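PDB 1YZT: Ras-related protein Rab-21 from Homo sapiens, which belongs to the Rab branch of the Ras family of small P-loop nucleotide-binding proteins. Local coordinates for residues Leu128-Asn133 and Ala157-Thr162. Numbering follows the deposited sequence.
Sequences LCIVGN and AKHYHT. With GNP (phosphoaminophosphonic acid-guanylate ester), chain D.
Asn133 faces two ways at the end of its strand: its OD1 accepts a hydrogen bond from Thr162 OG1 at 2.8 Å, while its ND2 lies 3.0 Å from N7 of the bound phosphoaminophosphonic acid-guanylate ester. OD1 also accepts the amide of Ala164, and ND2 donates to Val31 O. Thr162 OG1 sits between its own backbone N and carbonyl carbon (chi1 62°), which turns the hydroxyl to the side-chain amide of Asn133. It approaches OD1 bent, at 115° to the C=O, and tilted from the carbonyl plane. Thr162 CG2 rests on Val131 CG1 at 3.8 Å.

Behind this end, strands 128-133 and 158-161 run parallel. Five backbone hydrogen bonds join the segments, from Lys158 N to Leu128 O through to Thr162 N to Gly132 O. Strand 158-161 is one of the two outermost strands of the sheet within this chain. Helix 145-154 makes the beta-alpha-beta crossover between the two segments.

On the face of Cys129 and Val131, the Tyr160 ring lies beside Cys129. Tyr160 CE1 is 3.7 Å from Cys129 CB, and Cys129 SG approaches the ring obliquely, 4.8 Å from its centroid. Tyr160 OH bonds to Asp176 and Arg180 of helix 170-183. On the other face, His159 CG is anti to the backbone N (chi1 -174°), and the ring swings back toward the neighbouring strand. His159 CD2 comes within 3.2 Å of Ile130 O, and NE2 bonds to Tyr100 OH. Ile130 CG1 packs on Ala157 CB.

Held at both OD1 and ND2, the Asn133 amide is probably fixed against rotation by 180°. The Thr162 hydroxyl probably acts as a second-shell support, with the Ala164 amide, in keeping ND2 turned toward N7.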
# COMPACT_ATOMS: atom_id res chain seq x y z
N LEU A 128 1.68 4.79 7.73
CA LEU A 128 2.49 4.04 6.77
C LEU A 128 2.13 2.57 6.73
O LEU A 128 1.95 1.93 7.77
CB LEU A 128 3.97 4.20 7.09
CG LEU A 128 4.48 5.65 6.96
CD1 LEU A 128 5.97 5.65 7.14
CD2 LEU A 128 4.11 6.29 5.63
N CYS A 129 1.99 2.05 5.51
CA CYS A 129 1.79 0.62 5.29
C CYS A 129 2.96 0.09 4.47
O CYS A 129 3.35 0.66 3.44
CB CYS A 129 0.48 0.36 4.55
SG CYS A 129 -0.93 1.20 5.28
N ILE A 130 3.54 -1.00 4.95
CA ILE A 130 4.58 -1.68 4.22
C ILE A 130 3.95 -2.96 3.72
O ILE A 130 3.56 -3.81 4.51
CB ILE A 130 5.76 -1.99 5.11
CG1 ILE A 130 6.28 -0.67 5.72
CG2 ILE A 130 6.82 -2.75 4.30
CD1 ILE A 130 7.70 -0.71 6.17
N VAL A 131 3.81 -3.07 2.40
CA VAL A 131 3.00 -4.13 1.82
C VAL A 131 3.82 -5.08 0.94
O VAL A 131 4.33 -4.68 -0.11
CB VAL A 131 1.79 -3.58 1.03
CG1 VAL A 131 0.89 -4.72 0.60
CG2 VAL A 131 1.00 -2.61 1.88
N GLY A 132 3.94 -6.32 1.40
CA GLY A 132 4.53 -7.39 0.61
C GLY A 132 3.47 -7.97 -0.28
O GLY A 132 2.61 -8.72 0.19
N ASN A 133 3.50 -7.58 -1.56
CA ASN A 133 2.57 -8.08 -2.57
C ASN A 133 3.12 -9.32 -3.28
O ASN A 133 4.32 -9.63 -3.20
CB ASN A 133 2.23 -6.99 -3.60
CG ASN A 133 1.04 -7.36 -4.51
OD1 ASN A 133 0.01 -7.84 -4.05
ND2 ASN A 133 1.19 -7.10 -5.80
N ALA A 157 5.39 1.75 11.25
CA ALA A 157 4.52 1.28 10.18
C ALA A 157 3.89 -0.04 10.56
O ALA A 157 4.32 -0.72 11.50
CB ALA A 157 5.32 1.13 8.89
N LYS A 158 2.84 -0.39 9.84
CA LYS A 158 2.24 -1.70 9.97
C LYS A 158 2.56 -2.45 8.68
O LYS A 158 2.57 -1.86 7.59
CB LYS A 158 0.73 -1.54 10.22
CG LYS A 158 0.09 -2.78 10.80
CD LYS A 158 -1.27 -2.49 11.42
CE LYS A 158 -2.16 -3.73 11.39
NZ LYS A 158 -3.49 -3.53 12.02
N HIS A 159 2.88 -3.73 8.80
CA HIS A 159 3.17 -4.56 7.64
C HIS A 159 1.93 -5.31 7.18
O HIS A 159 1.11 -5.72 8.00
CB HIS A 159 4.27 -5.56 7.95
CG HIS A 159 4.73 -6.34 6.77
ND1 HIS A 159 4.32 -7.64 6.54
CD2 HIS A 159 5.54 -6.01 5.74
CE1 HIS A 159 4.88 -8.07 5.42
NE2 HIS A 159 5.62 -7.11 4.92
N TYR A 160 1.80 -5.49 5.86
CA TYR A 160 0.69 -6.26 5.27
C TYR A 160 1.16 -7.17 4.16
O TYR A 160 2.12 -6.86 3.45
CB TYR A 160 -0.38 -5.32 4.70
CG TYR A 160 -0.95 -4.33 5.68
CD1 TYR A 160 -0.27 -3.17 6.00
CD2 TYR A 160 -2.21 -4.53 6.26
CE1 TYR A 160 -0.79 -2.25 6.90
CE2 TYR A 160 -2.73 -3.61 7.17
CZ TYR A 160 -2.02 -2.47 7.47
OH TYR A 160 -2.53 -1.54 8.36
N HIS A 161 0.45 -8.29 4.01
CA HIS A 161 0.64 -9.25 2.93
C HIS A 161 -0.54 -9.19 1.99
O HIS A 161 -1.69 -9.23 2.43
CB HIS A 161 0.70 -10.69 3.48
CG HIS A 161 1.98 -11.02 4.17
ND1 HIS A 161 3.21 -10.89 3.56
CD2 HIS A 161 2.21 -11.50 5.41
CE1 HIS A 161 4.15 -11.25 4.41
NE2 HIS A 161 3.57 -11.63 5.54
N THR A 162 -0.27 -9.14 0.69
CA THR A 162 -1.32 -9.18 -0.32
C THR A 162 -0.96 -9.99 -1.57
O THR A 162 0.22 -10.31 -1.83
CB THR A 162 -1.69 -7.75 -0.81
OG1 THR A 162 -0.54 -7.16 -1.42
CG2 THR A 162 -2.18 -6.87 0.36
PG GNP D . 4.41 0.81 -12.57
O1G GNP D . 5.21 0.66 -13.85
O2G GNP D . 3.09 1.47 -12.87
O3G GNP D . 5.30 1.57 -11.64
N3B GNP D . 4.17 -0.67 -11.95
PB GNP D . 3.06 -1.13 -10.87
O1B GNP D . 3.58 -1.15 -9.48
O2B GNP D . 1.85 -0.30 -11.10
O3A GNP D . 2.76 -2.66 -11.17
PA GNP D . 1.63 -3.39 -11.96
O1A GNP D . 0.38 -3.43 -11.16
O2A GNP D . 1.49 -2.92 -13.35
O5' GNP D . 2.05 -4.91 -12.07
C5' GNP D . 3.36 -5.29 -12.51
C4' GNP D . 3.43 -6.79 -12.78
O4' GNP D . 3.25 -7.50 -11.52
C3' GNP D . 2.37 -7.31 -13.74
O3' GNP D . 2.88 -8.28 -14.65
C2' GNP D . 1.33 -7.90 -12.80
O2' GNP D . 0.52 -8.94 -13.32
C1' GNP D . 2.23 -8.45 -11.70
N9 GNP D . 1.55 -8.59 -10.43
C8 GNP D . 0.96 -7.59 -9.71
N7 GNP D . 0.44 -8.00 -8.61
C5 GNP D . 0.69 -9.37 -8.58
C6 GNP D . 0.34 -10.35 -7.62
O6 GNP D . -0.28 -10.23 -6.55
N1 GNP D . 0.81 -11.61 -7.98
C2 GNP D . 1.51 -11.90 -9.13
N2 GNP D . 1.85 -13.17 -9.30
N3 GNP D . 1.82 -11.00 -10.05
C4 GNP D . 1.38 -9.76 -9.70